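Local atomic coordinates of uncharacterized protein (Bdellovibrio bacteriovorus, PDB entry 3TM8), a protein that binds two iron(III) ions in an HD-GYP domain and belongs to the family of cyclic-di-GMP phosphodiesterases, although its own activity is not established. Residues 195-204 with 247-258; 108-119 with 135-146. All coordinates share one frame; numbering follows the deposited sequence. Where two conformers were deposited one is given.

Contact 1: 195-204 with 247-258; sequences LLTLGALLHD and DQTVINIIGQHE. With FE (Fe (III) ion), chain E; FE (Fe (III) ion), chain D.
V250 is the bump filling the main hollow between helices 190-202 and 248-256, its side chain lodged as a knob among L195, L198, G199 and L202. Its CG2 presses on L198 CD2 at 3.7 Å, while CG1 leans toward L202. With no side chain on G199, I253 can lie against the helix backbone, its CG2 3.5 Å from G199 O, and the axes of 195-202 and 248-256 approach to 8.3 Å, crossing at -39°. L195 forks around the start of the second helix, CB and CD1 against T249 and CD2 against D247 CG; D247 OD2 is engaged by Y133 and K137.

Toward H203 and H257 the packing passes into metal chemistry. The H203 ring turns its edge to the face of H257, planes 81° apart. H203 ND1 donates to A200 O at 2.7 Å, which fixes the ring's rotation and aims NE2 at one iron; H257 ND1 donates to I253 O and its NE2 binds the other. D204 bridges the irons, OD1 to that of H257 and OD2 to that of H203; a water bridges them too, and E258 OE2 binds the iron of H257. Helix packing thus sets the ligand spacing, consistent with a preformed di-iron site.

Contact 2: 108-119 with 135-146; sequences RADIIQGSQQNN and YCKDAAGKYVNF
Helices 105-125 and 130-149 form an antiparallel helical hairpin, and 108-119 and 135-146 make its buried seam, the axes of these two segments 9.8 Å apart at closest approach. Near the start of the first segment, I112 spreads its two branches against two aromatic side chains of the second. Its CD1 stands almost centrally over the face of F146, 3.5 Å from the ring centroid and 9° off the normal, a CH-pi contact; I112 CG2 meets the edge of Y143, 3.5 Å from Y143 CD1. R108 reaches the rim of F146, where NH2 lies near the ring plane and CE1 sits over a face of the guanidinium, the planes being 74° apart. The same guanidinium is held by D99, A96 and N150.

Farther along, Q116 lays CG over a face of Y143, and its bend at chi2 (-67°) turns the amide toward the facing backbone. NE2 donates to A139 O at 3.1 Å, from above the carbonyl plane, while the helical N-H of Y143 comes from the opposite face; Y97 is a further partner of NE2. A water accepts a hydrogen bond from N119 ND2 and donates to Q116 OE1 and C136 O. N119 also turns OD1 to the edge of Y135, 3.4 Å from CE2, and sets CB against C136 SG. Apolar packing at one end and a polar bridge at the other mark this antiparallel helical hairpin.

In the fold
Contact 2 precedes contact 1 along the chain, and their centres lie 16 Å apart. Helix 130-149 is the element between them: one side packs on helix 105-125, while another meets helix 190-202. C136 against L198 and L201 and V144 against T197 make that junction, and the K137-D247 salt bridge ties the same helix to the start of helix 248-256. Helix 167-185 also borders both, receiving Y143 from contact 2 and L196, T197, A200 and L201 from contact 1. Contact 1 lies within the HD domain and holds part of its di-iron site, to which H170, H232 and N285 also contribute; the hairpin of contact 2 adjoins that helical core without supplying any iron ligand.

Contact 1: 195-204 with 247-258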
loop_
_atom_site.group_PDB
_atom_site.type_symbol
_atom_site.label_atom_id
_atom_site.label_comp_id
_atom_site.label_asym_id
_atom_site.label_seq_id
_atom_site.Cartn_x
_atom_site.Cartn_y
_atom_site.Cartn_z
ATOM N N LEU A 195 -13.010 -5.218 -3.301
ATOM C CA LEU A 195 -12.400 -4.889 -4.586
ATOM C C LEU A 195 -11.802 -3.480 -4.607
ATOM O O LEU A 195 -10.768 -3.260 -5.236
ATOM C CB LEU A 195 -13.396 -5.082 -5.731
ATOM C CG LEU A 195 -13.824 -6.541 -5.941
ATOM C CD1 LEU A 195 -14.783 -6.652 -7.112
ATOM C CD2 LEU A 195 -12.601 -7.448 -6.138
ATOM N N LEU A 196 -12.438 -2.547 -3.906
ATOM C CA LEU A 196 -11.908 -1.202 -3.713
ATOM C C LEU A 196 -10.552 -1.272 -3.021
ATOM O O LEU A 196 -9.589 -0.625 -3.436
ATOM C CB LEU A 196 -12.887 -0.372 -2.877
ATOM C CG LEU A 196 -12.392 0.974 -2.345
ATOM C CD1 LEU A 196 -12.124 1.939 -3.487
ATOM C CD2 LEU A 196 -13.386 1.566 -1.350
ATOM N N THR A 197 -10.490 -2.068 -1.958
ATOM C CA THR A 197 -9.273 -2.213 -1.174
ATOM C C THR A 197 -8.169 -2.851 -2.015
ATOM O O THR A 197 -7.019 -2.383 -2.032
ATOM C CB THR A 197 -9.550 -3.041 0.090
ATOM O OG1 THR A 197 -10.531 -2.353 0.876
ATOM C CG2 THR A 197 -8.282 -3.245 0.913
ATOM N N LEU A 198 -8.519 -3.920 -2.723
ATOM C CA LEU A 198 -7.558 -4.601 -3.585
ATOM C C LEU A 198 -7.031 -3.685 -4.694
ATOM O O LEU A 198 -5.819 -3.628 -4.955
ATOM C CB LEU A 198 -8.188 -5.863 -4.173
ATOM C CG LEU A 198 -7.315 -6.716 -5.086
ATOM C CD1 LEU A 198 -6.033 -7.165 -4.376
ATOM C CD2 LEU A 198 -8.124 -7.915 -5.594
ATOM N N GLY A 199 -7.938 -2.979 -5.363
ATOM C CA GLY A 199 -7.538 -2.057 -6.404
ATOM C C GLY A 199 -6.659 -0.951 -5.863
ATOM O O GLY A 199 -5.635 -0.604 -6.470
ATOM N N ALA A 200 -7.023 -0.411 -4.701
ATOM C CA ALA A 200 -6.194 0.608 -4.067
ATOM C C ALA A 200 -4.800 0.072 -3.728
ATOM O O ALA A 200 -3.790 0.727 -3.948
ATOM C CB ALA A 200 -6.888 1.171 -2.835
ATOM N N LEU A 201 -4.740 -1.138 -3.203
ATOM C CA LEU A 201 -3.461 -1.720 -2.866
ATOM C C LEU A 201 -2.552 -1.825 -4.095
ATOM O O LEU A 201 -1.346 -1.563 -4.005
ATOM C CB LEU A 201 -3.700 -3.082 -2.233
ATOM C CG LEU A 201 -2.489 -3.841 -1.730
ATOM C CD1 LEU A 201 -1.701 -3.002 -0.744
ATOM C CD2 LEU A 201 -2.964 -5.128 -1.089
ATOM N N LEU A 202 -3.131 -2.192 -5.231
ATOM C CA LEU A 202 -2.377 -2.443 -6.447
ATOM C C LEU A 202 -2.322 -1.253 -7.400
ATOM O O LEU A 202 -1.768 -1.375 -8.493
ATOM C CB LEU A 202 -2.970 -3.649 -7.175
ATOM C CG LEU A 202 -3.037 -4.973 -6.399
ATOM C CD1 LEU A 202 -3.754 -6.029 -7.231
ATOM C CD2 LEU A 202 -1.634 -5.451 -6.005
ATOM N N HIS A 203 -2.878 -0.112 -6.989
ATOM C CA HIS A 203 -3.201 0.933 -7.956
ATOM C C HIS A 203 -2.005 1.423 -8.762
ATOM O O HIS A 203 -2.147 1.755 -9.940
ATOM C CB HIS A 203 -3.961 2.107 -7.316
ATOM C CG HIS A 203 -3.099 3.073 -6.561
ATOM N ND1 HIS A 203 -2.709 2.873 -5.251
ATOM C CD2 HIS A 203 -2.557 4.256 -6.939
ATOM C CE1 HIS A 203 -1.967 3.895 -4.856
ATOM N NE2 HIS A 203 -1.870 4.753 -5.857
ATOM N N ASP A 204 -0.828 1.463 -8.135
ATOM C CA ASP A 204 0.362 2.032 -8.768
ATOM C C ASP A 204 1.292 0.992 -9.367
ATOM O O ASP A 204 2.496 1.220 -9.514
ATOM C CB ASP A 204 1.095 2.959 -7.797
ATOM C CG ASP A 204 0.607 4.397 -7.892
ATOM O OD1 ASP A 204 0.040 4.756 -8.949
ATOM O OD2 ASP A 204 0.789 5.163 -6.915
ATOM N N ASP A 247 -9.913 -8.953 -11.395
ATOM C CA ASP A 247 -11.264 -8.400 -11.360
ATOM C C ASP A 247 -11.348 -7.100 -12.160
ATOM O O ASP A 247 -10.438 -6.276 -12.112
ATOM C CB ASP A 247 -11.700 -8.140 -9.923
ATOM C CG ASP A 247 -11.845 -9.413 -9.123
ATOM O OD1 ASP A 247 -12.923 -10.039 -9.196
ATOM O OD2 ASP A 247 -10.881 -9.786 -8.426
ATOM N N GLN A 248 -12.449 -6.909 -12.878
ATOM C CA GLN A 248 -12.602 -5.700 -13.684
ATOM C C GLN A 248 -12.467 -4.424 -12.849
ATOM O O GLN A 248 -11.856 -3.453 -13.294
ATOM C CB GLN A 248 -13.936 -5.697 -14.431
ATOM C CG GLN A 248 -14.048 -4.554 -15.429
ATOM C CD GLN A 248 -13.002 -4.642 -16.531
ATOM O OE1 GLN A 248 -12.829 -5.692 -17.151
ATOM N NE2 GLN A 248 -12.296 -3.542 -16.774
ATOM N N THR A 249 -13.028 -4.425 -11.644
ATOM C CA THR A 249 -12.939 -3.256 -10.776
ATOM C C THR A 249 -11.479 -2.903 -10.480
ATOM O O THR A 249 -11.105 -1.730 -10.440
ATOM C CB THR A 249 -13.658 -3.492 -9.443
ATOM O OG1 THR A 249 -15.058 -3.684 -9.682
ATOM C CG2 THR A 249 -13.453 -2.308 -8.506
ATOM N N VAL A 250 -10.658 -3.927 -10.259
ATOM C CA VAL A 250 -9.241 -3.727 -9.972
ATOM C C VAL A 250 -8.516 -3.154 -11.198
ATOM O O VAL A 250 -7.730 -2.208 -11.084
ATOM C CB VAL A 250 -8.609 -5.053 -9.501
ATOM C CG1 VAL A 250 -7.106 -4.912 -9.357
ATOM C CG2 VAL A 250 -9.254 -5.496 -8.183
ATOM N N ILE A 251 -8.790 -3.720 -12.369
ATOM C CA ILE A 251 -8.264 -3.180 -13.619
ATOM C C ILE A 251 -8.685 -1.723 -13.792
ATOM O O ILE A 251 -7.880 -0.878 -14.168
ATOM C CB ILE A 251 -8.734 -4.006 -14.841
ATOM C CG1 ILE A 251 -8.187 -5.438 -14.757
ATOM C CG2 ILE A 251 -8.324 -3.324 -16.153
ATOM C CD1 ILE A 251 -8.956 -6.435 -15.624
ATOM N N ASN A 252 -9.954 -1.428 -13.521
ATOM C CA ASN A 252 -10.430 -0.052 -13.630
ATOM C C ASN A 252 -9.693 0.896 -12.702
ATOM O O ASN A 252 -9.345 2.001 -13.091
ATOM C CB ASN A 252 -11.924 0.037 -13.335
ATOM C CG ASN A 252 -12.766 -0.626 -14.401
ATOM O OD1 ASN A 252 -12.281 -0.925 -15.496
ATOM N ND2 ASN A 252 -14.039 -0.856 -14.090
ATOM N N ILE A 253 -9.469 0.473 -11.464
ATOM C CA ILE A 253 -8.770 1.322 -10.510
ATOM C C ILE A 253 -7.312 1.545 -10.941
ATOM O O ILE A 253 -6.808 2.670 -10.917
ATOM C CB ILE A 253 -8.880 0.762 -9.090
ATOM C CG1 ILE A 253 -10.322 0.917 -8.589
ATOM C CG2 ILE A 253 -7.903 1.459 -8.153
ATOM C CD1 ILE A 253 -10.626 0.086 -7.348
ATOM N N ILE A 254 -6.637 0.485 -11.364
ATOM C CA ILE A 254 -5.268 0.638 -11.839
ATOM C C ILE A 254 -5.193 1.656 -12.988
ATOM O O ILE A 254 -4.320 2.541 -13.002
ATOM C CB ILE A 254 -4.669 -0.727 -12.242
ATOM C CG1 ILE A 254 -4.449 -1.573 -10.988
ATOM C CG2 ILE A 254 -3.357 -0.538 -12.999
ATOM C CD1 ILE A 254 -4.144 -3.028 -11.273
ATOM N N GLY A 255 -6.129 1.556 -13.927
ATOM C CA GLY A 255 -6.107 2.394 -15.110
ATOM C C GLY A 255 -6.712 3.776 -14.963
ATOM O O GLY A 255 -6.348 4.677 -15.714
ATOM N N GLN A 256 -7.634 3.956 -14.018
ATOM C CA GLN A 256 -8.413 5.201 -13.953
ATOM C C GLN A 256 -8.108 6.075 -12.739
ATOM O O GLN A 256 -8.706 7.138 -12.574
ATOM C CB GLN A 256 -9.924 4.911 -13.981
ATOM C CG GLN A 256 -10.408 4.152 -15.193
ATOM C CD GLN A 256 -11.887 3.793 -15.079
ATOM O OE1 GLN A 256 -12.555 4.164 -14.113
ATOM N NE2 GLN A 256 -12.401 3.066 -16.064
ATOM N N HIS A 257 -7.201 5.634 -11.874
ATOM C CA HIS A 257 -7.057 6.303 -10.585
ATOM C C HIS A 257 -6.402 7.683 -10.664
ATOM O O HIS A 257 -6.377 8.396 -9.667
ATOM C CB HIS A 257 -6.267 5.431 -9.613
ATOM C CG HIS A 257 -4.804 5.371 -9.934
ATOM N ND1 HIS A 257 -4.252 4.395 -10.735
ATOM C CD2 HIS A 257 -3.786 6.201 -9.600
ATOM C CE1 HIS A 257 -2.952 4.613 -10.863
ATOM N NE2 HIS A 257 -2.646 5.706 -10.187
ATOM N N GLU A 258 -5.839 8.042 -11.820
ATOM C CA GLU A 258 -5.292 9.391 -12.002
ATOM C C GLU A 258 -6.280 10.306 -12.720
ATOM O O GLU A 258 -5.971 11.462 -13.011
ATOM C CB GLU A 258 -3.969 9.365 -12.764
ATOM C CG GLU A 258 -2.854 8.621 -12.048
ATOM C CD GLU A 258 -2.441 9.243 -10.720
ATOM O OE1 GLU A 258 -2.944 10.324 -10.346
ATOM O OE2 GLU A 258 -1.591 8.638 -10.046
HETATM FE FE FE E . -0.750 6.655 -9.563
HETATM FE FE FE D . -0.551 6.580 -6.148
HETATM O O HOH W 1 -1.525 6.947 -7.824
#

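Contact 2: 108-119 with 135-146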
loop_
_atom_site.group_PDB
_atom_site.type_symbol
_atom_site.label_atom_id
_atom_site.label_comp_id
_atom_site.label_asym_id
_atom_site.label_seq_id
_atom_site.Cartn_x
_atom_site.Cartn_y
_atom_site.Cartn_z
ATOM N N ARG A 108 -0.365 -4.969 16.216
ATOM C CA ARG A 108 -1.226 -5.637 15.245
ATOM C C ARG A 108 -1.181 -4.914 13.895
ATOM O O ARG A 108 -1.043 -5.549 12.847
ATOM C CB ARG A 108 -2.664 -5.697 15.758
ATOM C CG ARG A 108 -2.816 -6.465 17.069
ATOM C CD ARG A 108 -4.270 -6.540 17.516
ATOM N NE ARG A 108 -5.077 -7.165 16.482
ATOM C CZ ARG A 108 -6.390 -7.002 16.345
ATOM N NH1 ARG A 108 -7.066 -6.245 17.199
ATOM N NH2 ARG A 108 -7.022 -7.602 15.344
ATOM N N ALA A 109 -1.288 -3.586 13.927
ATOM C CA ALA A 109 -1.234 -2.773 12.717
ATOM C C ALA A 109 0.121 -2.878 12.026
ATOM O O ALA A 109 0.180 -2.963 10.804
ATOM C CB ALA A 109 -1.561 -1.333 13.035
ATOM N N ASP A 110 1.209 -2.873 12.796
ATOM C CA ASP A 110 2.550 -3.039 12.214
ATOM C C ASP A 110 2.599 -4.322 11.388
ATOM O O ASP A 110 3.070 -4.337 10.251
ATOM C CB ASP A 110 3.631 -3.126 13.293
ATOM C CG ASP A 110 3.988 -1.781 13.915
ATOM O OD1 ASP A 110 3.457 -0.731 13.489
ATOM O OD2 ASP A 110 4.835 -1.785 14.842
ATOM N N ILE A 111 2.117 -5.414 11.970
ATOM C CA ILE A 111 2.152 -6.686 11.273
ATOM C C ILE A 111 1.246 -6.675 10.048
ATOM O O ILE A 111 1.647 -7.072 8.961
ATOM C CB ILE A 111 1.771 -7.850 12.211
ATOM C CG1 ILE A 111 2.839 -8.023 13.302
ATOM C CG2 ILE A 111 1.575 -9.132 11.414
ATOM C CD1 ILE A 111 2.379 -8.874 14.466
ATOM N N ILE A 112 0.011 -6.218 10.223
ATOM C CA ILE A 112 -0.957 -6.298 9.135
ATOM C C ILE A 112 -0.604 -5.345 7.977
ATOM O O ILE A 112 -0.689 -5.731 6.809
ATOM C CB ILE A 112 -2.381 -6.066 9.649
ATOM C CG1 ILE A 112 -2.786 -7.252 10.533
ATOM C CG2 ILE A 112 -3.350 -5.900 8.493
ATOM C CD1 ILE A 112 -3.980 -6.977 11.403
ATOM N N GLN A 113 -0.188 -4.122 8.290
ATOM C CA GLN A 113 0.255 -3.194 7.248
ATOM C C GLN A 113 1.363 -3.826 6.410
ATOM O O GLN A 113 1.354 -3.756 5.178
ATOM C CB GLN A 113 0.727 -1.875 7.870
ATOM C CG GLN A 113 1.029 -0.737 6.883
ATOM C CD GLN A 113 2.359 -0.861 6.186
ATOM O OE1 GLN A 113 3.282 -1.515 6.665
ATOM N NE2 GLN A 113 2.475 -0.198 5.047
ATOM N N GLY A 114 2.309 -4.475 7.082
ATOM C CA GLY A 114 3.439 -5.052 6.372
ATOM C C GLY A 114 3.052 -6.277 5.561
ATOM O O GLY A 114 3.619 -6.554 4.495
ATOM N N SER A 115 2.093 -7.036 6.074
ATOM C CA SER A 115 1.587 -8.193 5.353
ATOM C C SER A 115 0.842 -7.765 4.082
ATOM O O SER A 115 1.032 -8.364 3.024
ATOM C CB SER A 115 0.677 -9.027 6.263
ATOM O OG SER A 115 0.212 -10.168 5.581
ATOM N N GLN A 116 -0.002 -6.736 4.188
ATOM C CA GLN A 116 -0.671 -6.200 3.006
ATOM C C GLN A 116 0.353 -5.746 1.972
ATOM O O GLN A 116 0.207 -6.010 0.777
ATOM C CB GLN A 116 -1.582 -5.025 3.371
ATOM C CG GLN A 116 -2.761 -5.378 4.268
ATOM C CD GLN A 116 -3.787 -6.269 3.591
ATOM O OE1 GLN A 116 -4.200 -6.020 2.455
ATOM N NE2 GLN A 116 -4.197 -7.327 4.286
ATOM N N GLN A 117 1.412 -5.083 2.436
ATOM C CA GLN A 117 2.437 -4.609 1.524
ATOM C C GLN A 117 3.108 -5.789 0.837
ATOM O O GLN A 117 3.353 -5.767 -0.368
ATOM C CB GLN A 117 3.461 -3.778 2.286
ATOM C CG GLN A 117 4.495 -3.116 1.415
ATOM C CD GLN A 117 5.464 -2.278 2.213
ATOM O OE1 GLN A 117 5.159 -1.833 3.322
ATOM N NE2 GLN A 117 6.653 -2.086 1.667
ATOM N N ASN A 118 3.393 -6.827 1.617
ATOM C CA ASN A 118 4.000 -8.042 1.084
ATOM C C ASN A 118 3.134 -8.676 0.007
ATOM O O ASN A 118 3.633 -9.102 -1.041
ATOM C CB ASN A 118 4.256 -9.019 2.231
ATOM C CG ASN A 118 4.920 -10.314 1.790
ATOM O OD1 ASN A 118 5.987 -10.317 1.171
ATOM N ND2 ASN A 118 4.319 -11.430 2.176
ATOM N N ASN A 119 1.828 -8.735 0.264
ATOM C CA ASN A 119 0.907 -9.355 -0.678
ATOM C C ASN A 119 0.875 -8.588 -1.997
ATOM O O ASN A 119 0.806 -9.179 -3.074
ATOM C CB ASN A 119 -0.509 -9.415 -0.103
ATOM C CG ASN A 119 -0.599 -10.230 1.174
ATOM O OD1 ASN A 119 0.266 -11.061 1.480
ATOM N ND2 ASN A 119 -1.657 -9.997 1.935
ATOM N N TYR A 135 -4.761 -14.768 -3.058
ATOM C CA TYR A 135 -4.328 -14.576 -1.685
ATOM C C TYR A 135 -4.412 -13.093 -1.303
ATOM O O TYR A 135 -4.921 -12.738 -0.239
ATOM C CB TYR A 135 -2.899 -15.094 -1.507
ATOM C CG TYR A 135 -2.445 -15.092 -0.069
ATOM C CD1 TYR A 135 -2.658 -16.202 0.745
ATOM C CD2 TYR A 135 -1.825 -13.978 0.487
ATOM C CE1 TYR A 135 -2.256 -16.205 2.070
ATOM C CE2 TYR A 135 -1.422 -13.969 1.814
ATOM C CZ TYR A 135 -1.638 -15.088 2.597
ATOM O OH TYR A 135 -1.237 -15.085 3.912
ATOM N N CYS A 136 -3.908 -12.229 -2.183
ATOM C CA CYS A 136 -3.952 -10.791 -1.953
ATOM C C CYS A 136 -5.402 -10.321 -1.808
ATOM O O CYS A 136 -5.722 -9.508 -0.933
ATOM C CB CYS A 136 -3.261 -10.054 -3.108
ATOM S SG CYS A 136 -3.051 -8.290 -2.890
ATOM N N LYS A 137 -6.270 -10.833 -2.680
ATOM C CA LYS A 137 -7.690 -10.485 -2.653
ATOM C C LYS A 137 -8.349 -10.921 -1.342
ATOM O O LYS A 137 -9.059 -10.151 -0.698
ATOM C CB LYS A 137 -8.406 -11.135 -3.837
ATOM C CG LYS A 137 -9.896 -10.862 -3.899
ATOM C CD LYS A 137 -10.451 -11.284 -5.254
ATOM C CE LYS A 137 -11.956 -11.166 -5.311
ATOM N NZ LYS A 137 -12.433 -11.531 -6.673
ATOM N N ASP A 138 -8.108 -12.162 -0.939
ATOM C CA ASP A 138 -8.656 -12.652 0.317
ATOM C C ASP A 138 -8.157 -11.812 1.485
ATOM O O ASP A 138 -8.932 -11.438 2.370
ATOM C CB ASP A 138 -8.304 -14.121 0.527
ATOM C CG ASP A 138 -8.712 -14.621 1.892
ATOM O OD1 ASP A 138 -9.896 -14.971 2.055
ATOM O OD2 ASP A 138 -7.855 -14.658 2.800
ATOM N N ALA A 139 -6.863 -11.497 1.476
ATOM C CA ALA A 139 -6.282 -10.704 2.542
ATOM C C ALA A 139 -6.818 -9.277 2.553
ATOM O O ALA A 139 -6.895 -8.662 3.610
ATOM C CB ALA A 139 -4.766 -10.706 2.443
ATOM N N ALA A 140 -7.201 -8.751 1.387
ATOM C CA ALA A 140 -7.807 -7.417 1.324
ATOM C C ALA A 140 -9.150 -7.415 2.062
ATOM O O ALA A 140 -9.492 -6.439 2.732
ATOM C CB ALA A 140 -8.004 -6.977 -0.113
ATOM N N GLY A 141 -9.907 -8.508 1.932
ATOM C CA GLY A 141 -11.128 -8.683 2.698
ATOM C C GLY A 141 -10.854 -8.723 4.189
ATOM O O GLY A 141 -11.566 -8.114 4.983
ATOM N N LYS A 142 -9.806 -9.443 4.583
ATOM C CA LYS A 142 -9.438 -9.494 5.994
ATOM C C LYS A 142 -9.050 -8.107 6.493
ATOM O O LYS A 142 -9.335 -7.742 7.627
ATOM C CB LYS A 142 -8.292 -10.483 6.230
ATOM C CG LYS A 142 -8.669 -11.922 5.919
ATOM C CD LYS A 142 -7.462 -12.854 6.002
ATOM C CE LYS A 142 -6.839 -12.859 7.388
ATOM N NZ LYS A 142 -7.674 -13.555 8.405
ATOM N N TYR A 143 -8.402 -7.332 5.631
ATOM C CA TYR A 143 -7.986 -5.978 5.968
ATOM C C TYR A 143 -9.188 -5.058 6.182
ATOM O O TYR A 143 -9.237 -4.302 7.159
ATOM C CB TYR A 143 -7.045 -5.422 4.893
ATOM C CG TYR A 143 -6.361 -4.152 5.327
ATOM C CD1 TYR A 143 -5.612 -4.109 6.498
ATOM C CD2 TYR A 143 -6.446 -2.992 4.565
ATOM C CE1 TYR A 143 -4.992 -2.958 6.909
ATOM C CE2 TYR A 143 -5.820 -1.829 4.973
ATOM C CZ TYR A 143 -5.096 -1.821 6.146
ATOM O OH TYR A 143 -4.466 -0.692 6.590
ATOM N N VAL A 144 -10.163 -5.126 5.285
ATOM C CA VAL A 144 -11.391 -4.353 5.482
ATOM C C VAL A 144 -11.970 -4.673 6.863
ATOM O O VAL A 144 -12.341 -3.774 7.626
ATOM C CB VAL A 144 -12.463 -4.639 4.399
ATOM C CG1 VAL A 144 -13.807 -3.985 4.769
ATOM C CG2 VAL A 144 -11.989 -4.154 3.039
ATOM N N ASN A 145 -12.041 -5.958 7.195
ATOM C CA ASN A 145 -12.606 -6.345 8.478
ATOM C C ASN A 145 -11.795 -5.823 9.656
ATOM O O ASN A 145 -12.361 -5.398 10.660
ATOM C CB ASN A 145 -12.801 -7.855 8.569
ATOM C CG ASN A 145 -13.458 -8.263 9.864
ATOM O OD1 ASN A 145 -14.568 -7.825 10.163
ATOM N ND2 ASN A 145 -12.779 -9.097 10.642
ATOM N N PHE A 146 -10.471 -5.856 9.533
ATOM C CA PHE A 146 -9.602 -5.330 10.577
ATOM C C PHE A 146 -9.859 -3.840 10.815
ATOM O O PHE A 146 -10.025 -3.400 11.957
ATOM C CB PHE A 146 -8.141 -5.582 10.194
ATOM C CG PHE A 146 -7.128 -4.915 11.106
ATOM C CD1 PHE A 146 -6.986 -5.310 12.431
ATOM C CD2 PHE A 146 -6.301 -3.905 10.624
ATOM C CE1 PHE A 146 -6.047 -4.704 13.263
ATOM C CE2 PHE A 146 -5.364 -3.297 11.447
ATOM C CZ PHE A 146 -5.233 -3.699 12.769
HETATM O O HOH W 2 -3.608 -8.093 0.696
#